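Local coordinates for thioredoxin-like fold domain-containing protein (Enterococcus faecalis, PDB 1Z6M) that is of unknown function but has a thioredoxin-like fold and a CxxC sequence, and so may act as a thiol-disulfide oxidoreductase, at residues L76-V81 / E114-Y119; L68-K73 / T133-V138; N80-Y85 / H99-T104. All blocks are in the same frame, centred on the assembly; numbering follows the deposited sequence. Where two conformers were deposited one is given.

Interaction 1 (L76-V81 / E114-Y119); sequences LQRGNV and EEVATY
V116 pushes its two methyl groups into the shoulder between R78 and V81, one turn apart on the facing helix. Its CG2 meets the aliphatic start of the arginine, 3.5 Å from R78 CG, the two side chains lying nearly perpendicular. The other branch, V116 CG1, is anti to its own backbone N (chi1 176°) and thereby reaches the backbone of helix 77-83, 3.5 Å from R78 O, and lies 3.8 Å from V81 CB. V81 answers with CG1, which passes beside V116 to the backbone of the next residue, 3.7 Å from A117 N, and lies 4.1 Å from the methyl A117 CB. The contact is therefore apolar, with carbon laid against carbon and against backbone.

The side chain of R78 contributes only its first methylenes here because it bends at chi2 and chi3, carrying the guanidinium back to the beginning of its helix. There NH2 is held by E74 O and NH1 by L111 O, while NE makes a weak bond to S75 O; these backbone acceptors fix the rotation of the group and tie the approach to helix 77-83 to the turn before helix 113-123. The two short helical segments run in roughly the same direction, inclined by 38° with axes 9.0 Å apart at closest approach. Both belong to the helical part placed between strands 62-68 and 152-155 of the thioredoxin-like fold. Around them, W108 of helix 105-108 packs on both R78 and V116, L113 lies against R78 and V81, and M82 of helix 77-83 extends the apolar seam to V116 and Y119.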
# COMPACT_ATOMS: atom_id res chain seq x y z
N LEU A 76 -1.99 -11.66 8.17
CA LEU A 76 -2.17 -10.30 7.69
C LEU A 76 -3.05 -9.44 8.58
O LEU A 76 -3.00 -8.21 8.50
CB LEU A 76 -2.68 -10.28 6.24
CG LEU A 76 -1.75 -10.91 5.19
CD1 LEU A 76 -2.33 -10.68 3.80
CD2 LEU A 76 -0.34 -10.35 5.28
N GLN A 77 -3.81 -10.07 9.48
CA GLN A 77 -4.55 -9.30 10.46
C GLN A 77 -3.65 -8.43 11.34
O GLN A 77 -4.08 -7.38 11.82
CB GLN A 77 -5.43 -10.21 11.31
CG GLN A 77 -6.59 -10.83 10.53
CD GLN A 77 -7.48 -11.70 11.39
OE1 GLN A 77 -7.49 -11.58 12.61
NE2 GLN A 77 -8.25 -12.58 10.75
N ARG A 78 -2.40 -8.86 11.57
CA ARG A 78 -1.45 -8.01 12.27
C ARG A 78 -1.22 -6.70 11.50
O ARG A 78 -1.14 -5.62 12.11
CB ARG A 78 -0.12 -8.74 12.49
CG ARG A 78 -0.08 -9.73 13.69
CD ARG A 78 -0.20 -11.20 13.29
NE ARG A 78 -1.57 -11.68 13.10
CZ ARG A 78 -2.38 -12.07 14.09
NH1 ARG A 78 -1.98 -12.00 15.36
NH2 ARG A 78 -3.59 -12.51 13.79
N GLY A 79 -1.15 -6.80 10.17
CA GLY A 79 -1.02 -5.62 9.33
C GLY A 79 -2.22 -4.72 9.46
O GLY A 79 -2.08 -3.49 9.48
N ASN A 80 -3.41 -5.32 9.54
CA ASN A 80 -4.62 -4.53 9.71
C ASN A 80 -4.52 -3.58 10.90
O ASN A 80 -4.92 -2.42 10.81
CB ASN A 80 -5.86 -5.42 9.90
CG ASN A 80 -6.12 -6.38 8.75
OD1 ASN A 80 -5.42 -6.38 7.73
ND2 ASN A 80 -7.15 -7.21 8.90
N VAL A 81 -4.00 -4.08 12.01
CA VAL A 81 -3.85 -3.27 13.21
C VAL A 81 -2.96 -2.07 12.88
O VAL A 81 -3.31 -0.93 13.17
CB VAL A 81 -3.23 -4.07 14.38
CG1 VAL A 81 -3.01 -3.15 15.58
CG2 VAL A 81 -4.12 -5.26 14.76
N GLU A 114 -3.42 -7.61 20.03
CA GLU A 114 -3.25 -6.64 21.11
C GLU A 114 -1.80 -6.15 21.21
O GLU A 114 -1.55 -4.96 21.41
CB GLU A 114 -3.72 -7.25 22.45
CG GLU A 114 -3.48 -6.39 23.68
CD GLU A 114 -3.91 -7.07 24.96
OE1 GLU A 114 -4.37 -8.23 24.90
OE2 GLU A 114 -3.78 -6.44 26.04
N GLU A 115 -0.84 -7.07 21.05
CA GLU A 115 0.57 -6.70 21.14
C GLU A 115 1.06 -5.92 19.92
O GLU A 115 1.96 -5.12 20.04
CB GLU A 115 1.44 -7.92 21.41
CG GLU A 115 1.30 -8.49 22.83
CD GLU A 115 1.87 -7.57 23.92
OE1 GLU A 115 2.68 -6.66 23.61
OE2 GLU A 115 1.51 -7.75 25.10
N VAL A 116 0.43 -6.13 18.76
CA VAL A 116 0.77 -5.30 17.62
C VAL A 116 0.40 -3.85 17.93
O VAL A 116 1.17 -2.93 17.65
CB VAL A 116 0.08 -5.76 16.31
CG1 VAL A 116 0.40 -4.79 15.18
CG2 VAL A 116 0.52 -7.16 15.93
N ALA A 117 -0.78 -3.64 18.53
CA ALA A 117 -1.20 -2.30 18.95
C ALA A 117 -0.21 -1.68 19.94
O ALA A 117 0.18 -0.51 19.80
CB ALA A 117 -2.61 -2.35 19.55
N THR A 118 0.22 -2.47 20.92
CA THR A 118 1.18 -2.02 21.91
C THR A 118 2.50 -1.65 21.24
O THR A 118 3.10 -0.64 21.57
CB THR A 118 1.37 -3.10 22.99
OG1 THR A 118 0.11 -3.31 23.65
CG2 THR A 118 2.42 -2.70 24.03
N TYR A 119 2.93 -2.47 20.29
CA TYR A 119 4.15 -2.19 19.54
C TYR A 119 4.03 -0.88 18.74
O TYR A 119 4.96 -0.06 18.73
CB TYR A 119 4.48 -3.35 18.61
CG TYR A 119 5.85 -3.26 17.96
CD1 TYR A 119 6.93 -3.97 18.48
CD2 TYR A 119 6.06 -2.47 16.83
CE1 TYR A 119 8.19 -3.90 17.88
CE2 TYR A 119 7.30 -2.38 16.23
CZ TYR A 119 8.36 -3.10 16.76
OH TYR A 119 9.59 -3.00 16.15

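Interaction 2 (L68-K73 / T133-V138); sequences LFDKEK and TLVSAV
At the junction between the thioredoxin-like sheet and the helices inserted between two of its strands, L68, F69 and D70 lie against V135 and V138 of helix 132-145. The chain leaves strand 62-68 here for the helical insertion, a layout resembling DsbA-like proteins, and helix 132-145 brings it back. V138 points at the departing backbone: with chi1 at 171°, its CG1 is swung beside the carbonyl carbon and away from the amide N, and sits 3.7 Å from L68 O and 3.8 Å from F69 CA, with F69 CB slightly farther away. One face of the F69 ring is covered by K71 CD, 3.5 Å above its centre, while V138 CG1 approaches the ring obliquely. The F69 side chain also packs on V150 and comes close to the presumed CxxC site.

D70 lies across V135, OD2 coming within 3.3 Å of V135 CG1. Its polar bonds are made elsewhere: OD2 to H84 NE2 and OD1 to H83 ND1, so the two histidines hold the carboxylate in place, and V135 packs against an oxygen that already has a polar partner. What joins the two backbones is one water. It accepts from D70 N at 2.9 Å and donates both to L68 O at 2.8 Å and to V135 O at 2.9 Å.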
# COMPACT_ATOMS: atom_id res chain seq x y z
N LEU A 68 -4.45 0.91 1.88
CA LEU A 68 -4.11 -0.06 2.93
C LEU A 68 -5.28 -1.01 3.09
O LEU A 68 -6.33 -0.64 3.61
CB LEU A 68 -3.72 0.65 4.22
CG LEU A 68 -2.51 1.59 4.08
CD1 LEU A 68 -2.21 2.23 5.41
CD2 LEU A 68 -1.28 0.88 3.55
N PHE A 69 -5.07 -2.22 2.58
CA PHE A 69 -6.12 -3.23 2.42
C PHE A 69 -6.08 -4.15 3.64
O PHE A 69 -5.17 -4.99 3.79
CB PHE A 69 -5.78 -3.99 1.12
CG PHE A 69 -6.86 -4.93 0.59
CD1 PHE A 69 -8.06 -5.16 1.25
CD2 PHE A 69 -6.60 -5.62 -0.60
CE1 PHE A 69 -9.00 -6.06 0.70
CE2 PHE A 69 -7.52 -6.50 -1.13
CZ PHE A 69 -8.72 -6.73 -0.48
N ASP A 70 -7.05 -3.98 4.55
CA ASP A 70 -7.18 -4.92 5.69
C ASP A 70 -7.65 -6.27 5.15
O ASP A 70 -8.62 -6.33 4.38
CB ASP A 70 -8.13 -4.48 6.82
CG ASP A 70 -7.72 -3.16 7.49
OD1 ASP A 70 -6.71 -2.50 7.09
OD2 ASP A 70 -8.42 -2.81 8.47
N LYS A 71 -6.98 -7.34 5.57
CA LYS A 71 -7.20 -8.65 4.98
C LYS A 71 -7.60 -9.66 6.04
O LYS A 71 -7.36 -9.44 7.23
CB LYS A 71 -5.93 -9.14 4.28
CG LYS A 71 -5.51 -8.34 3.06
CD LYS A 71 -6.48 -8.50 1.89
CE LYS A 71 -6.44 -9.88 1.26
NZ LYS A 71 -7.67 -10.10 0.48
N GLU A 72 -8.18 -10.77 5.60
CA GLU A 72 -8.74 -11.80 6.48
C GLU A 72 -7.72 -12.81 6.98
O GLU A 72 -7.87 -13.37 8.08
CB GLU A 72 -9.87 -12.54 5.75
CG GLU A 72 -11.08 -11.66 5.45
CD GLU A 72 -11.86 -11.30 6.71
OE1 GLU A 72 -12.53 -12.18 7.27
OE2 GLU A 72 -11.80 -10.13 7.13
N LYS A 73 -6.71 -13.10 6.16
CA LYS A 73 -5.72 -14.12 6.49
C LYS A 73 -5.11 -13.82 7.86
O LYS A 73 -4.76 -12.68 8.15
CB LYS A 73 -4.63 -14.20 5.41
CG LYS A 73 -3.54 -15.21 5.72
CD LYS A 73 -2.59 -15.38 4.56
CE LYS A 73 -1.15 -15.51 5.02
NZ LYS A 73 -0.87 -16.77 5.78
N THR A 133 -14.50 4.29 7.69
CA THR A 133 -15.06 4.53 6.36
C THR A 133 -13.97 4.28 5.30
O THR A 133 -14.22 3.65 4.29
CB THR A 133 -15.68 5.93 6.25
OG1 THR A 133 -16.59 6.13 7.35
CG2 THR A 133 -16.46 6.08 4.95
N LEU A 134 -12.78 4.77 5.56
CA LEU A 134 -11.67 4.54 4.64
C LEU A 134 -11.34 3.05 4.54
O LEU A 134 -11.16 2.52 3.44
CB LEU A 134 -10.45 5.35 5.04
CG LEU A 134 -9.26 5.34 4.08
CD1 LEU A 134 -8.50 6.66 4.16
CD2 LEU A 134 -8.33 4.16 4.36
N VAL A 135 -11.24 2.37 5.69
CA VAL A 135 -10.95 0.93 5.71
C VAL A 135 -11.97 0.18 4.86
O VAL A 135 -11.59 -0.66 4.02
CB VAL A 135 -10.93 0.37 7.16
CG1 VAL A 135 -10.94 -1.16 7.17
CG2 VAL A 135 -9.71 0.90 7.91
N SER A 136 -13.26 0.46 5.07
CA SER A 136 -14.32 -0.20 4.33
C SER A 136 -14.26 0.18 2.84
O SER A 136 -14.52 -0.65 1.97
CB SER A 136 -15.68 0.16 4.94
OG SER A 136 -16.74 0.01 4.03
N ALA A 137 -13.92 1.44 2.57
CA ALA A 137 -13.87 1.92 1.18
C ALA A 137 -12.80 1.16 0.40
O ALA A 137 -13.02 0.77 -0.74
CB ALA A 137 -13.63 3.41 1.11
N VAL A 138 -11.64 0.93 1.02
CA VAL A 138 -10.59 0.16 0.34
C VAL A 138 -11.04 -1.28 0.09
O VAL A 138 -10.83 -1.83 -0.99
CB VAL A 138 -9.27 0.20 1.11
CG1 VAL A 138 -8.27 -0.76 0.52
CG2 VAL A 138 -8.71 1.62 1.09
O HOH W 1 -8.88 -1.82 4.07

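Interaction 3 (N80-Y85 / H99-T104); sequences NVMHHY and HKMFAT
Y85 touches M101 lightly through CB, 4.4 Å from M101 CE, and its ring has V81 O in plane at its edge; in the neighbouring H84, N80 O lies 3.0 Å above one ring face, over the centre. Both rings directly follow helix 77-83, within the helical insertion of this thioredoxin-like fold, and the Y85 hydroxyl is bonded to E121 of helix 113-123.

The contact itself is a meeting of two selenomethionines that run antiparallel alongside one another. M101 is extended beyond CG (chi2 171°) and reaches across to the other helix, where its CE lies 3.4 Å from M82 O; that carbonyl also accepts the backbone bond from Y85 N. M82 is bent at chi2 (-72°), which turns its selenium back alongside the partner, and M82 SE stands 4.0 Å from M101 CG. L126 packs against M101 and V37 against M82. The next residue, F102, turns to helix 40-58, meeting F46 and touching C42 of the CxxC sequence, so helix 91-103 bridges that helix and helix 77-83.

Past M101 the helix closes with a side-chain bond: T104 OG1 donates to K100 O at 2.8 Å, with a C=O...donor angle of 134°, while T104 N reaches the same oxygen from the opposite face of its carbonyl plane.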
# COMPACT_ATOMS: atom_id res chain seq x y z
N ASN A 80 -3.41 -5.32 9.54
CA ASN A 80 -4.62 -4.53 9.71
C ASN A 80 -4.52 -3.58 10.90
O ASN A 80 -4.92 -2.42 10.81
CB ASN A 80 -5.86 -5.42 9.90
CG ASN A 80 -6.12 -6.38 8.75
OD1 ASN A 80 -5.42 -6.38 7.73
ND2 ASN A 80 -7.15 -7.21 8.90
N VAL A 81 -4.00 -4.08 12.01
CA VAL A 81 -3.85 -3.27 13.21
C VAL A 81 -2.96 -2.07 12.88
O VAL A 81 -3.31 -0.93 13.17
CB VAL A 81 -3.23 -4.07 14.38
CG1 VAL A 81 -3.01 -3.15 15.58
CG2 VAL A 81 -4.12 -5.26 14.76
N MSE A 82 -1.81 -2.33 12.26
CA MSE A 82 -0.88 -1.26 11.89
C MSE A 82 -1.49 -0.21 10.97
O MSE A 82 -1.20 0.98 11.11
CB MSE A 82 0.39 -1.85 11.28
CG MSE A 82 1.36 -2.40 12.30
SE MSE A 82 2.21 -1.06 13.27
CE MSE A 82 3.11 -2.07 14.50
N HIS A 83 -2.35 -0.65 10.04
CA HIS A 83 -3.01 0.27 9.13
C HIS A 83 -3.81 1.34 9.85
O HIS A 83 -4.05 2.41 9.30
CB HIS A 83 -3.97 -0.49 8.22
CG HIS A 83 -3.30 -1.39 7.24
ND1 HIS A 83 -4.00 -2.30 6.49
CD2 HIS A 83 -2.00 -1.52 6.88
CE1 HIS A 83 -3.16 -2.94 5.69
NE2 HIS A 83 -1.94 -2.49 5.92
N HIS A 84 -4.22 1.04 11.08
CA HIS A 84 -5.09 1.96 11.82
C HIS A 84 -4.31 2.99 12.62
O HIS A 84 -4.92 3.81 13.30
CB HIS A 84 -6.05 1.16 12.70
CG HIS A 84 -6.79 0.10 11.95
ND1 HIS A 84 -7.23 -1.06 12.55
CD2 HIS A 84 -7.11 -0.01 10.64
CE1 HIS A 84 -7.81 -1.82 11.64
NE2 HIS A 84 -7.75 -1.21 10.47
N TYR A 85 -2.97 2.96 12.50
CA TYR A 85 -2.08 3.92 13.14
C TYR A 85 -1.50 4.91 12.13
O TYR A 85 -0.57 5.66 12.44
CB TYR A 85 -0.95 3.19 13.91
CG TYR A 85 -1.46 2.53 15.17
CD1 TYR A 85 -2.09 1.29 15.14
CD2 TYR A 85 -1.32 3.18 16.40
CE1 TYR A 85 -2.58 0.70 16.31
CE2 TYR A 85 -1.80 2.60 17.56
CZ TYR A 85 -2.44 1.36 17.51
OH TYR A 85 -2.92 0.79 18.66
N HIS A 99 7.38 3.04 6.01
CA HIS A 99 8.75 2.58 5.91
C HIS A 99 9.24 1.93 7.20
O HIS A 99 9.91 0.91 7.16
CB HIS A 99 9.69 3.70 5.48
CG HIS A 99 9.51 4.11 4.05
ND1 HIS A 99 9.81 5.37 3.60
CD2 HIS A 99 9.04 3.42 2.98
CE1 HIS A 99 9.55 5.44 2.30
NE2 HIS A 99 9.08 4.27 1.90
N LYS A 100 8.92 2.54 8.34
CA LYS A 100 9.33 1.97 9.62
C LYS A 100 8.59 0.67 9.92
O LYS A 100 9.20 -0.28 10.42
CB LYS A 100 9.15 2.97 10.75
CG LYS A 100 10.30 3.95 10.92
CD LYS A 100 10.16 4.72 12.22
CE LYS A 100 10.97 6.01 12.21
NZ LYS A 100 10.21 7.12 11.56
N MSE A 101 7.30 0.63 9.61
CA MSE A 101 6.51 -0.60 9.77
C MSE A 101 7.11 -1.75 8.95
O MSE A 101 7.27 -2.86 9.45
CB MSE A 101 5.04 -0.37 9.36
CG MSE A 101 4.24 0.56 10.27
SE MSE A 101 2.59 0.96 9.52
CE MSE A 101 1.98 2.09 10.81
N PHE A 102 7.46 -1.48 7.70
CA PHE A 102 8.07 -2.51 6.87
C PHE A 102 9.44 -2.93 7.41
O PHE A 102 9.77 -4.13 7.42
CB PHE A 102 8.18 -2.05 5.42
CG PHE A 102 6.90 -2.22 4.61
CD1 PHE A 102 6.34 -1.14 3.95
CD2 PHE A 102 6.29 -3.45 4.51
CE1 PHE A 102 5.18 -1.28 3.19
CE2 PHE A 102 5.13 -3.62 3.75
CZ PHE A 102 4.58 -2.53 3.09
N ALA A 103 10.24 -1.97 7.85
CA ALA A 103 11.57 -2.30 8.36
C ALA A 103 11.52 -3.17 9.62
O ALA A 103 12.45 -3.91 9.90
CB ALA A 103 12.36 -1.04 8.64
N THR A 104 10.43 -3.06 10.38
CA THR A 104 10.24 -3.81 11.62
C THR A 104 9.25 -4.97 11.49
O THR A 104 8.85 -5.57 12.49
CB THR A 104 9.78 -2.88 12.76
OG1 THR A 104 8.55 -2.22 12.39
CG2 THR A 104 10.87 -1.83 13.09

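Interactions 1 and 3 share helix 77-83 and lie about 8 Å apart between centres: the first joins it to helix 113-123, the other to helix 91-103, and Y119 touches M82 and T104 where they meet. Interaction 2, about 14 Å from either, spans the longest loop, from the end of strand 62-68 to helix 132-145, so both other contacts are nested within it. Hydrogen bonds N80 ND2 to K71 O and Q77 NE2 to E72 O tie its loop to helix 77-83. Together they pack the inserted helices and connect them to the thioredoxin-like sheet, with interactions 2 and 3 bringing F69 and F102 near the presumed CxxC site.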